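Aspartokinase (PDB 3L76) probably catalyses the ATP-dependent phosphorylation of aspartate to 4-phospho-L-aspartate, and carries ACT domains that bind lysine and threonine. Local coordinates at residues 263-268 with 419-424; 359-364 with 393-398; 377-382 with 410-415; 476-481 with 491-496. All blocks are in the same frame, centred on the assembly; numbering follows the deposited sequence. Where two conformers were deposited one is given.

Interaction 1. Residues 263-268 with 419-424; sequences GVEYDA and TLSPPK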
loop_
_atom_site.group_PDB
_atom_site.type_symbol
_atom_site.label_atom_id
_atom_site.label_comp_id
_atom_site.label_asym_id
_atom_site.label_seq_id
_atom_site.Cartn_x
_atom_site.Cartn_y
_atom_site.Cartn_z
ATOM N N GLY A 263 17.201 25.336 -17.808
ATOM C CA GLY A 263 17.592 26.684 -18.167
ATOM C C GLY A 263 17.998 26.921 -19.601
ATOM O O GLY A 263 18.319 25.994 -20.326
ATOM N N VAL A 264 17.959 28.185 -20.008
ATOM C CA VAL A 264 18.423 28.614 -21.323
ATOM C C VAL A 264 19.669 29.465 -21.126
ATOM O O VAL A 264 19.733 30.264 -20.182
ATOM C CB VAL A 264 17.378 29.497 -22.087
ATOM C CG1 VAL A 264 18.008 30.077 -23.321
ATOM C CG2 VAL A 264 16.174 28.708 -22.501
ATOM N N GLU A 265 20.648 29.315 -22.020
ATOM C CA GLU A 265 21.892 30.080 -21.918
ATOM C C GLU A 265 22.266 30.807 -23.205
ATOM O O GLU A 265 21.976 30.325 -24.295
ATOM C CB GLU A 265 23.018 29.171 -21.466
ATOM C CG GLU A 265 22.814 28.670 -20.064
ATOM C CD GLU A 265 23.741 27.543 -19.690
ATOM O OE1 GLU A 265 24.550 27.139 -20.532
ATOM O OE2 GLU A 265 23.656 27.044 -18.549
ATOM N N TYR A 266 22.899 31.975 -23.070
ATOM C CA TYR A 266 23.274 32.794 -24.219
ATOM C C TYR A 266 24.594 33.489 -23.963
ATOM O O TYR A 266 24.748 34.126 -22.938
ATOM C CB TYR A 266 22.191 33.827 -24.536
ATOM C CG TYR A 266 22.629 34.975 -25.440
ATOM C CD1 TYR A 266 23.169 34.749 -26.704
ATOM C CD2 TYR A 266 22.470 36.283 -25.033
ATOM C CE1 TYR A 266 23.545 35.810 -27.531
ATOM C CE2 TYR A 266 22.840 37.333 -25.840
ATOM C CZ TYR A 266 23.375 37.096 -27.081
ATOM O OH TYR A 266 23.746 38.161 -27.867
ATOM N N ASP A 267 25.531 33.369 -24.906
ATOM C CA ASP A 267 26.865 33.968 -24.782
ATOM C C ASP A 267 27.284 34.614 -26.094
ATOM O O ASP A 267 27.561 33.935 -27.089
ATOM C CB ASP A 267 27.889 32.913 -24.366
ATOM C CG ASP A 267 29.284 33.472 -24.205
ATOM O OD1 ASP A 267 29.505 34.679 -24.454
ATOM O OD2 ASP A 267 30.165 32.680 -23.828
ATOM N N ALA A 268 27.340 35.934 -26.095
ATOM C CA ALA A 268 27.635 36.663 -27.325
ATOM C C ALA A 268 29.141 36.881 -27.531
ATOM O O ALA A 268 29.590 37.220 -28.630
ATOM C CB ALA A 268 26.883 37.992 -27.350
ATOM N N THR A 419 13.762 30.756 -17.685
ATOM C CA THR A 419 14.246 32.109 -17.948
ATOM C C THR A 419 15.723 32.090 -18.339
ATOM O O THR A 419 16.467 31.175 -17.944
ATOM C CB THR A 419 13.996 33.020 -16.738
ATOM O OG1 THR A 419 12.802 33.773 -16.963
ATOM C CG2 THR A 419 15.154 33.990 -16.534
ATOM N N LEU A 420 16.149 33.071 -19.133
ATOM C CA LEU A 420 17.565 33.152 -19.480
ATOM C C LEU A 420 18.391 33.120 -18.208
ATOM O O LEU A 420 18.192 33.945 -17.323
ATOM C CB LEU A 420 17.889 34.440 -20.231
ATOM C CG LEU A 420 18.910 34.324 -21.366
ATOM C CD1 LEU A 420 19.331 35.713 -21.811
ATOM C CD2 LEU A 420 20.126 33.485 -20.990
ATOM N N SER A 421 19.310 32.166 -18.115
ATOM C CA SER A 421 20.240 32.128 -16.997
ATOM C C SER A 421 21.191 33.307 -17.097
ATOM O O SER A 421 21.369 33.871 -18.170
ATOM C CB SER A 421 21.011 30.810 -16.950
ATOM O OG SER A 421 20.122 29.726 -16.737
ATOM N N PRO A 422 21.739 33.732 -15.957
ATOM C CA PRO A 422 22.745 34.794 -15.890
ATOM C C PRO A 422 24.104 34.182 -16.169
ATOM O O PRO A 422 24.282 33.000 -15.873
ATOM C CB PRO A 422 22.700 35.219 -14.423
ATOM C CG PRO A 422 21.466 34.549 -13.831
ATOM C CD PRO A 422 21.271 33.326 -14.622
ATOM N N PRO A 423 25.045 34.965 -16.718
ATOM C CA PRO A 423 26.425 34.480 -16.866
ATOM C C PRO A 423 26.974 34.121 -15.490
ATOM O O PRO A 423 26.500 34.686 -14.507
ATOM C CB PRO A 423 27.173 35.696 -17.419
ATOM C CG PRO A 423 26.105 36.621 -17.945
ATOM C CD PRO A 423 24.907 36.382 -17.089
ATOM N N LYS A 424 27.923 33.195 -15.402
ATOM C CA LYS A 424 28.469 32.847 -14.093
ATOM C C LYS A 424 29.767 33.613 -13.825
ATOM O O LYS A 424 30.412 34.079 -14.764
ATOM C CB LYS A 424 28.622 31.326 -13.910
ATOM C CG LYS A 424 29.045 30.548 -15.160
ATOM C CD LYS A 424 29.037 29.032 -14.902
ATOM C CE LYS A 424 29.364 28.231 -16.167
ATOM N NZ LYS A 424 29.211 26.750 -15.985
HETATM O O HOH W 1 21.196 27.252 -17.025
HETATM O O HOH W 2 23.187 32.677 -20.281
#
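The backbone amide of S421 meets the carbonyl of V264 almost head-on, with S421 N 2.8 Å from V264 O and an N-H...O angle of 171°, tying the irregular chain 419-424 to one edge of strand 263-267. Beside this bond, L420 returns toward the strand: its CD2 lies 3.3 Å from V264 O and 4.1 Å from Y266 CB. The other edge of strand 263-267 pairs with strand 348-361 through backbone bonds of G263 with A361 and E265 with A359. Strand 263-267 thus appears to occupy the place of the last strand of the βαββαβ ACT fold, although it comes first in the chain. Two waters widen the grip of S421. One joins its OG (2.7 Å from the water) to OE2 of E265; S421 OG stands anti to its own carbonyl carbon (chi1 -63°), beside the backbone N, and from there meets this water. E265 OE1 is engaged separately, in a salt bridge with K395. The second water accepts from Y266 N and donates to S421 O, 3.0 Å away. The Y266 ring leads away from the loop, packing on A405 and I409 of helix 405-415 and bonding through OH to Q402, while L420 rests on I409.

Interaction 2. Residues 359-364 with 393-398; sequences AIAGAG and EVKVSC. With LYS (lysine), chain F.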
loop_
_atom_site.group_PDB
_atom_site.type_symbol
_atom_site.label_atom_id
_atom_site.label_comp_id
_atom_site.label_asym_id
_atom_site.label_seq_id
_atom_site.Cartn_x
_atom_site.Cartn_y
_atom_site.Cartn_z
ATOM N N ALA A 359 22.210 27.697 -25.616
ATOM C CA ALA A 359 22.078 26.332 -25.117
ATOM C C ALA A 359 20.809 26.128 -24.322
ATOM O O ALA A 359 20.236 27.076 -23.756
ATOM C CB ALA A 359 23.268 25.981 -24.271
ATOM N N ILE A 360 20.372 24.880 -24.282
ATOM C CA ILE A 360 19.405 24.460 -23.281
ATOM C C ILE A 360 20.149 23.526 -22.354
ATOM O O ILE A 360 21.003 22.750 -22.783
ATOM C CB ILE A 360 18.185 23.781 -23.900
ATOM C CG1 ILE A 360 18.609 22.505 -24.656
ATOM C CG2 ILE A 360 17.450 24.768 -24.801
ATOM C CD1 ILE A 360 17.437 21.748 -25.265
ATOM N N ALA A 361 19.851 23.623 -21.068
ATOM C CA ALA A 361 20.571 22.843 -20.079
ATOM C C ALA A 361 19.563 22.203 -19.142
ATOM O O ALA A 361 18.536 22.801 -18.835
ATOM C CB ALA A 361 21.523 23.740 -19.329
ATOM N N GLY A 362 19.845 20.988 -18.695
ATOM C CA GLY A 362 18.907 20.286 -17.841
ATOM C C GLY A 362 19.175 18.819 -17.616
ATOM O O GLY A 362 19.386 18.054 -18.571
ATOM N N ALA A 363 19.161 18.434 -16.340
ATOM C CA ALA A 363 19.321 17.040 -15.949
ATOM C C ALA A 363 18.247 16.133 -16.568
ATOM O O ALA A 363 18.505 14.980 -16.904
ATOM C CB ALA A 363 19.315 16.931 -14.454
ATOM N N GLY A 364 17.057 16.688 -16.746
ATOM C CA GLY A 364 15.915 15.941 -17.234
ATOM C C GLY A 364 16.003 15.477 -18.670
ATOM O O GLY A 364 15.067 14.858 -19.175
ATOM N N GLU A 393 26.532 16.018 -21.425
ATOM C CA GLU A 393 25.521 15.166 -20.807
ATOM C C GLU A 393 24.212 15.905 -20.560
ATOM O O GLU A 393 23.145 15.348 -20.737
ATOM C CB GLU A 393 26.027 14.599 -19.489
ATOM C CG GLU A 393 25.188 13.459 -18.991
ATOM C CD GLU A 393 25.365 12.223 -19.848
ATOM O OE1 GLU A 393 24.447 11.881 -20.624
ATOM O OE2 GLU A 393 26.437 11.599 -19.751
ATOM N N VAL A 394 24.316 17.183 -20.206
ATOM C CA VAL A 394 23.162 17.943 -19.751
ATOM C C VAL A 394 22.978 19.251 -20.525
ATOM O O VAL A 394 22.121 20.085 -20.194
ATOM C CB VAL A 394 23.243 18.209 -18.225
ATOM C CG1 VAL A 394 23.023 16.923 -17.453
ATOM C CG2 VAL A 394 24.588 18.815 -17.860
ATOM N N LYS A 395 23.763 19.422 -21.584
ATOM C CA LYS A 395 23.598 20.594 -22.451
ATOM C C LYS A 395 23.590 20.225 -23.910
ATOM O O LYS A 395 24.403 19.412 -24.365
ATOM C CB LYS A 395 24.741 21.614 -22.241
ATOM C CG LYS A 395 24.576 22.484 -21.023
ATOM C CD LYS A 395 25.613 23.568 -20.979
ATOM C CE LYS A 395 25.581 24.278 -19.640
ATOM N NZ LYS A 395 26.463 25.479 -19.639
ATOM N N VAL A 396 22.696 20.841 -24.660
ATOM C CA VAL A 396 22.904 20.939 -26.104
ATOM C C VAL A 396 23.204 22.396 -26.503
ATOM O O VAL A 396 22.414 23.307 -26.247
ATOM C CB VAL A 396 21.778 20.261 -26.944
ATOM C CG1 VAL A 396 20.487 20.236 -26.193
ATOM C CG2 VAL A 396 21.623 20.936 -28.306
ATOM N N SER A 397 24.389 22.602 -27.080
ATOM C CA SER A 397 24.833 23.930 -27.512
ATOM C C SER A 397 24.735 24.093 -29.024
ATOM O O SER A 397 24.986 23.154 -29.782
ATOM C CB SER A 397 26.254 24.232 -27.047
ATOM O OG SER A 397 26.421 24.033 -25.652
ATOM N N CYS A 398 24.332 25.287 -29.442
ATOM C CA CYS A 398 24.197 25.621 -30.848
ATOM C C CYS A 398 24.924 26.924 -31.138
ATOM O O CYS A 398 24.915 27.851 -30.325
ATOM C CB CYS A 398 22.729 25.771 -31.232
ATOM S SG CYS A 398 21.814 24.240 -31.381
HETATM N N LYS F . 18.785 12.335 -24.867
HETATM C CA LYS F . 18.336 13.609 -25.444
HETATM C C LYS F . 17.449 13.446 -26.670
HETATM O O LYS F . 17.453 12.363 -27.301
HETATM C CB LYS F . 19.540 14.510 -25.770
HETATM C CG LYS F . 20.328 14.952 -24.540
HETATM C CD LYS F . 21.719 15.465 -24.882
HETATM C CE LYS F . 22.712 14.326 -24.995
HETATM N NZ LYS F . 23.822 14.431 -24.000
HETATM O OXT LYS F . 16.721 14.409 -27.025
#
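The carbonyl oxygen of V394 takes the hydrogen bond of G362 N at 2.9 Å, with the donor in the carbonyl plane, and also receives a CA-H...O contact from A361. I360 O is held in the same double fashion: V396 N donates to it at 3.2 Å, and the CA of K395 adds a weaker C-H contact. The return bond, from I360 N to V396 O, also spans 3.2 Å, its donor tilted 19° from the carbonyl plane. Strands 359-361 and 395-398 therefore run antiparallel, with I360 and V396 as the hydrogen-bonded pair and non-hydrogen-bonded pairs A359-S397 and A361-K395 flanking it. These are the neighbouring first and third strands of an ACT domain, whose two helices cover the face carrying I360 and V396. There the two side chains lie side by side and point the same way; I360 CG1 stands between its backbone N and carbonyl carbon (chi1 61°), which turns CG1 and CD1 of I360 toward CG1 of V396, in apolar contact. M375 of helix 371-381 packs on both residues. On the face of A359 and A361 the chemistry is mixed. A359 CB lies 4.0 Å from S397 OG, and A361 CB rests 3.7 Å from CG of K395, whose extended chain carries NZ away to salt bridges with E265 and E565. Next to the strand, E393 O accepts a weak, 3.5 Å bond from NZ of a bound lysine, which is also held by S392 O, A372 N and, from the following ACT domain, S472 OG and V473 N.

Interaction 3. Residues 377-382 with 410-415; sequences KTLADV and AALSNA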
loop_
_atom_site.group_PDB
_atom_site.type_symbol
_atom_site.label_atom_id
_atom_site.label_comp_id
_atom_site.label_asym_id
_atom_site.label_seq_id
_atom_site.Cartn_x
_atom_site.Cartn_y
_atom_site.Cartn_z
ATOM N N LYS A 377 13.436 22.434 -33.422
ATOM C CA LYS A 377 12.147 22.870 -33.967
ATOM C C LYS A 377 11.831 24.312 -33.562
ATOM O O LYS A 377 11.413 25.121 -34.386
ATOM C CB LYS A 377 11.020 21.941 -33.510
ATOM C CG LYS A 377 9.622 22.387 -33.936
ATOM C CD LYS A 377 8.525 21.712 -33.093
ATOM C CE LYS A 377 7.142 22.325 -33.341
ATOM N NZ LYS A 377 6.688 22.171 -34.756
ATOM N N THR A 378 12.039 24.631 -32.286
ATOM C CA THR A 378 11.795 25.976 -31.782
ATOM C C THR A 378 12.564 27.023 -32.572
ATOM O O THR A 378 11.998 28.036 -32.964
ATOM C CB THR A 378 12.162 26.093 -30.300
ATOM O OG1 THR A 378 11.479 25.076 -29.570
ATOM C CG2 THR A 378 11.749 27.444 -29.759
ATOM N N LEU A 379 13.853 26.781 -32.789
ATOM C CA LEU A 379 14.681 27.669 -33.606
ATOM C C LEU A 379 14.210 27.709 -35.057
ATOM O O LEU A 379 14.084 28.780 -35.662
ATOM C CB LEU A 379 16.152 27.260 -33.535
ATOM C CG LEU A 379 16.749 27.326 -32.123
ATOM C CD1 LEU A 379 18.176 26.901 -32.120
ATOM C CD2 LEU A 379 16.622 28.711 -31.548
ATOM N N ALA A 380 13.940 26.538 -35.615
ATOM C CA ALA A 380 13.429 26.478 -36.986
ATOM C C ALA A 380 12.126 27.245 -37.137
ATOM O O ALA A 380 11.927 27.952 -38.121
ATOM C CB ALA A 380 13.246 25.045 -37.437
ATOM N N ASP A 381 11.230 27.105 -36.167
ATOM C CA ASP A 381 9.921 27.745 -36.277
ATOM C C ASP A 381 10.063 29.251 -36.237
ATOM O O ASP A 381 9.205 29.972 -36.737
ATOM C CB ASP A 381 8.970 27.277 -35.179
ATOM C CG ASP A 381 8.499 25.858 -35.386
ATOM O OD1 ASP A 381 8.455 25.412 -36.553
ATOM O OD2 ASP A 381 8.177 25.196 -34.379
ATOM N N VAL A 382 11.160 29.733 -35.664
ATOM C CA VAL A 382 11.357 31.171 -35.588
ATOM C C VAL A 382 12.383 31.652 -36.644
ATOM O O VAL A 382 12.865 32.788 -36.622
ATOM C CB VAL A 382 11.655 31.616 -34.118
ATOM C CG1 VAL A 382 13.132 31.565 -33.803
ATOM C CG2 VAL A 382 11.075 32.985 -33.841
ATOM N N ALA A 410 14.312 34.148 -26.968
ATOM C CA ALA A 410 12.933 34.364 -26.558
ATOM C C ALA A 410 12.149 33.108 -26.855
ATOM O O ALA A 410 11.336 32.672 -26.036
ATOM C CB ALA A 410 12.318 35.535 -27.296
ATOM N N ALA A 411 12.400 32.528 -28.031
ATOM C CA ALA A 411 11.670 31.340 -28.463
ATOM C C ALA A 411 11.956 30.143 -27.581
ATOM O O ALA A 411 11.052 29.380 -27.287
ATOM C CB ALA A 411 11.978 31.000 -29.899
ATOM N N LEU A 412 13.209 29.980 -27.169
ATOM C CA LEU A 412 13.584 28.858 -26.327
ATOM C C LEU A 412 13.058 29.057 -24.913
ATOM O O LEU A 412 12.584 28.125 -24.266
ATOM C CB LEU A 412 15.104 28.682 -26.314
ATOM C CG LEU A 412 15.709 28.174 -27.620
ATOM C CD1 LEU A 412 17.215 28.207 -27.542
ATOM C CD2 LEU A 412 15.220 26.765 -27.914
ATOM N N SER A 413 13.151 30.291 -24.453
ATOM C CA SER A 413 12.661 30.674 -23.141
ATOM C C SER A 413 11.170 30.310 -22.998
ATOM O O SER A 413 10.769 29.678 -22.015
ATOM C CB SER A 413 12.913 32.176 -22.926
ATOM O OG SER A 413 12.454 32.582 -21.653
ATOM N N ASN A 414 10.372 30.682 -23.999
ATOM C CA ASN A 414 8.935 30.341 -24.065
ATOM C C ASN A 414 8.637 28.864 -24.221
ATOM O O ASN A 414 7.798 28.324 -23.522
ATOM C CB ASN A 414 8.254 31.053 -25.234
ATOM C CG ASN A 414 7.627 32.369 -24.839
ATOM O OD1 ASN A 414 7.829 32.865 -23.732
ATOM N ND2 ASN A 414 6.855 32.945 -25.751
ATOM N N ALA A 415 9.295 28.211 -25.166
ATOM C CA ALA A 415 8.985 26.816 -25.445
ATOM C C ALA A 415 9.292 25.891 -24.278
ATOM O O ALA A 415 8.606 24.908 -24.076
ATOM C CB ALA A 415 9.706 26.330 -26.687
#
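The two helices of an ACT domain, which lie together on one face of its β-sheet, meet here through T378 and L379 of helix 371-381, V382 just after it, and A411, L412 and A415 of helix 405-415. The short axes pass 9.2 Å apart at 131°, a separation made possible by small residues at the centre. T378 enters between A411 and A415. Its methyl CG2, anti to the backbone N, points to the other helix and lies 3.6 Å from A411 CB, beside the A411 carbonyl. The other branch, OG1, is occupied by a hydrogen bond to K374 O one turn earlier in its own helix, and also touches A415 CB at 3.6 Å; the hydroxyl is thus satisfied within its helix while its flank serves as packing surface. V382 CG1 closes the far end of the interface, 4.1 Å from A411 CB. Nearer the sheet, L379 and L412 cross obliquely, with L379 CD2 4.1 Å from L412 CG, while L412 CD2 reaches T378 CB at 3.9 Å. Cutting L412 back to an alanine would probably open a gap beneath T378 and leave the L379 methyl freer to turn. Both leucines rest on I358 of strand 348-361, V264 of the adjoining strand 263-267 packs on L412, and K374 NZ bonds to A415 O, joining the helices beside the apolar seam.

Interaction 4. Residues 476-481 with 491-496; sequences IIQSQR and RDIAFM. With THR (threonine), chain D.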
loop_
_atom_site.group_PDB
_atom_site.type_symbol
_atom_site.label_atom_id
_atom_site.label_comp_id
_atom_site.label_asym_id
_atom_site.label_seq_id
_atom_site.Cartn_x
_atom_site.Cartn_y
_atom_site.Cartn_z
ATOM N N ILE A 476 25.102 14.769 -30.372
ATOM C CA ILE A 476 24.915 15.363 -31.687
ATOM C C ILE A 476 26.050 16.339 -31.951
ATOM O O ILE A 476 26.307 17.233 -31.142
ATOM C CB ILE A 476 23.603 16.121 -31.798
ATOM C CG1 ILE A 476 22.454 15.270 -31.266
ATOM C CG2 ILE A 476 23.370 16.568 -33.258
ATOM C CD1 ILE A 476 21.133 15.982 -31.243
ATOM N N ILE A 477 26.733 16.146 -33.075
ATOM C CA ILE A 477 27.844 17.007 -33.464
ATOM C C ILE A 477 27.687 17.491 -34.894
ATOM O O ILE A 477 27.445 16.717 -35.820
ATOM C CB ILE A 477 29.170 16.288 -33.349
ATOM C CG1 ILE A 477 29.243 15.523 -32.020
ATOM C CG2 ILE A 477 30.289 17.272 -33.465
ATOM C CD1 ILE A 477 30.551 14.753 -31.817
ATOM N N GLN A 478 27.805 18.795 -35.065
ATOM C CA GLN A 478 27.666 19.398 -36.375
ATOM C C GLN A 478 28.658 20.547 -36.465
ATOM O O GLN A 478 28.715 21.401 -35.575
ATOM C CB GLN A 478 26.226 19.871 -36.606
ATOM C CG GLN A 478 26.026 20.637 -37.900
ATOM C CD GLN A 478 24.627 21.195 -38.023
ATOM O OE1 GLN A 478 23.647 20.454 -37.986
ATOM N NE2 GLN A 478 24.525 22.511 -38.179
ATOM N N SER A 479 29.464 20.552 -37.525
ATOM C CA SER A 479 30.540 21.531 -37.633
ATOM C C SER A 479 30.463 22.363 -38.914
ATOM O O SER A 479 29.533 23.150 -39.101
ATOM C CB SER A 479 31.900 20.852 -37.480
ATOM O OG SER A 479 32.914 21.813 -37.286
ATOM N N GLN A 480 31.423 22.186 -39.809
ATOM C CA GLN A 480 31.510 23.072 -40.975
ATOM C C GLN A 480 30.555 22.715 -42.113
ATOM O O GLN A 480 29.958 21.636 -42.144
ATOM C CB GLN A 480 32.954 23.131 -41.481
ATOM C CG GLN A 480 33.955 23.609 -40.401
ATOM C CD GLN A 480 33.434 24.847 -39.686
ATOM O OE1 GLN A 480 33.446 25.949 -40.234
ATOM N NE2 GLN A 480 32.959 24.667 -38.463
ATOM N N ARG A 481 30.400 23.641 -43.048
ATOM C CA ARG A 481 29.807 23.298 -44.337
ATOM C C ARG A 481 30.687 22.297 -45.095
ATOM O O ARG A 481 31.919 22.364 -45.045
ATOM C CB ARG A 481 29.581 24.541 -45.174
ATOM C CG ARG A 481 28.479 25.405 -44.609
ATOM C CD ARG A 481 28.177 26.603 -45.476
ATOM N NE ARG A 481 26.823 27.096 -45.253
ATOM C CZ ARG A 481 26.284 28.129 -45.895
ATOM N NH1 ARG A 481 26.987 28.787 -46.810
ATOM N NH2 ARG A 481 25.038 28.504 -45.627
ATOM N N ARG A 491 25.769 20.576 -44.464
ATOM C CA ARG A 491 26.700 20.147 -43.431
ATOM C C ARG A 491 26.399 18.684 -43.126
ATOM O O ARG A 491 25.297 18.231 -43.363
ATOM C CB ARG A 491 26.531 20.987 -42.158
ATOM C CG ARG A 491 26.692 22.485 -42.324
ATOM C CD ARG A 491 26.447 23.239 -40.997
ATOM N NE ARG A 491 26.260 24.665 -41.245
ATOM C CZ ARG A 491 27.212 25.583 -41.119
ATOM N NH1 ARG A 491 28.421 25.234 -40.696
ATOM N NH2 ARG A 491 26.949 26.853 -41.403
ATOM N N ASP A 492 27.387 17.954 -42.629
ATOM C CA ASP A 492 27.180 16.614 -42.127
ATOM C C ASP A 492 26.704 16.712 -40.694
ATOM O O ASP A 492 27.104 17.618 -39.962
ATOM C CB ASP A 492 28.483 15.823 -42.172
ATOM C CG ASP A 492 28.956 15.550 -43.582
ATOM O OD1 ASP A 492 28.144 15.687 -44.526
ATOM O OD2 ASP A 492 30.142 15.186 -43.733
ATOM N N ILE A 493 25.846 15.779 -40.296
ATOM C CA ILE A 493 25.389 15.706 -38.919
ATOM C C ILE A 493 25.686 14.318 -38.402
ATOM O O ILE A 493 25.195 13.345 -38.950
ATOM C CB ILE A 493 23.864 15.987 -38.789
ATOM C CG1 ILE A 493 23.536 17.407 -39.244
ATOM C CG2 ILE A 493 23.381 15.765 -37.343
ATOM C CD1 ILE A 493 22.070 17.779 -39.073
ATOM N N ALA A 494 26.499 14.230 -37.355
ATOM C CA ALA A 494 26.747 12.969 -36.677
ATOM C C ALA A 494 26.039 12.934 -35.313
ATOM O O ALA A 494 25.921 13.957 -34.633
ATOM C CB ALA A 494 28.247 12.751 -36.505
ATOM N N PHE A 495 25.579 11.755 -34.909
ATOM C CA PHE A 495 24.939 11.613 -33.611
ATOM C C PHE A 495 25.122 10.198 -33.116
ATOM O O PHE A 495 25.484 9.323 -33.884
ATOM C CB PHE A 495 23.451 11.981 -33.675
ATOM C CG PHE A 495 22.617 11.033 -34.488
ATOM C CD1 PHE A 495 22.488 11.202 -35.858
ATOM C CD2 PHE A 495 21.944 9.979 -33.884
ATOM C CE1 PHE A 495 21.709 10.323 -36.620
ATOM C CE2 PHE A 495 21.168 9.102 -34.645
ATOM C CZ PHE A 495 21.053 9.277 -36.013
ATOM N N MET A 496 24.881 9.974 -31.831
ATOM C CA MET A 496 25.060 8.646 -31.266
ATOM C C MET A 496 23.814 8.151 -30.562
ATOM O O MET A 496 23.100 8.923 -29.922
ATOM C CB MET A 496 26.261 8.605 -30.326
ATOM C CG MET A 496 27.588 8.709 -31.050
ATOM S SD MET A 496 28.919 9.114 -29.925
ATOM C CE MET A 496 29.155 10.849 -30.255
HETATM N N THR D . 21.322 24.263 -40.688
HETATM C CA THR D . 20.417 23.130 -40.507
HETATM C C THR D . 19.287 23.523 -39.570
HETATM O O THR D . 19.326 24.605 -38.956
HETATM C CB THR D . 21.126 21.898 -39.929
HETATM O OG1 THR D . 21.678 22.225 -38.643
HETATM C CG2 THR D . 22.235 21.409 -40.882
HETATM O OXT THR D . 18.323 22.757 -39.430
HETATM O O HOH W 3 29.370 18.208 -39.324
HETATM O O HOH W 4 30.475 18.990 -42.226
#
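I477 and A494 form the tight end of this β-hairpin, where I477 N donates to A494 O at 2.8 Å and nearly straight (175°), and A494 N returns a bond of 3.1 Å to I477 O. Next to them I476 and I493 lie side by side, their CG2 methyls 4.2 Å apart. Around S479 and D492 the strands part and water enters: one molecule donates to Q480 O and accepts a longer bond from D492 N, and another sits by S479 N. Beyond this, R491 packs closely again. Its NH1 donates to S479 O at 2.9 Å, in the carbonyl plane, while R481 CG covers the centre of one guanidinium face, 3.7 Å above it. Q478, its CG anti to the backbone N (chi1 174°) and its chain extended, carries its amide to a bound threonine: OE1 accepts from the threonine OG1 at 2.7 Å and NE2 donates to that same OG1 at 2.9 Å. R491 NH2 and R481 NE share OD2 of D454, whose OD1 also binds the threonine. A leucine in place of R491 would probably leave S479 O without this donor and the D454 carboxylate freer to turn. The arginines thus act as a second shell, whose positive charge would probably favour the ionised form of D454, which holds the threonine.

Interactions 1, 2 and 3 build one ACT domain, while interaction 4 belongs to the next. Interaction 2 is the buried centre, made mostly by backbone pairing; interaction 1 fastens a partly exposed loop to the neighbouring edge strand with a single direct bond and waters. The two are joined by a salt bridge and by the pairing of strands 263-267 and 348-361. Interaction 3 roofs the same sheet, almost wholly by apolar contact, and touches interaction 1 along helix 405-415. Interaction 4, about 17 Å from interaction 2 between centres, is also buried but richer in charge. Ligands mark both: a lysine that touches E393 O by a weak bond, and a threonine gripped twice by Q478.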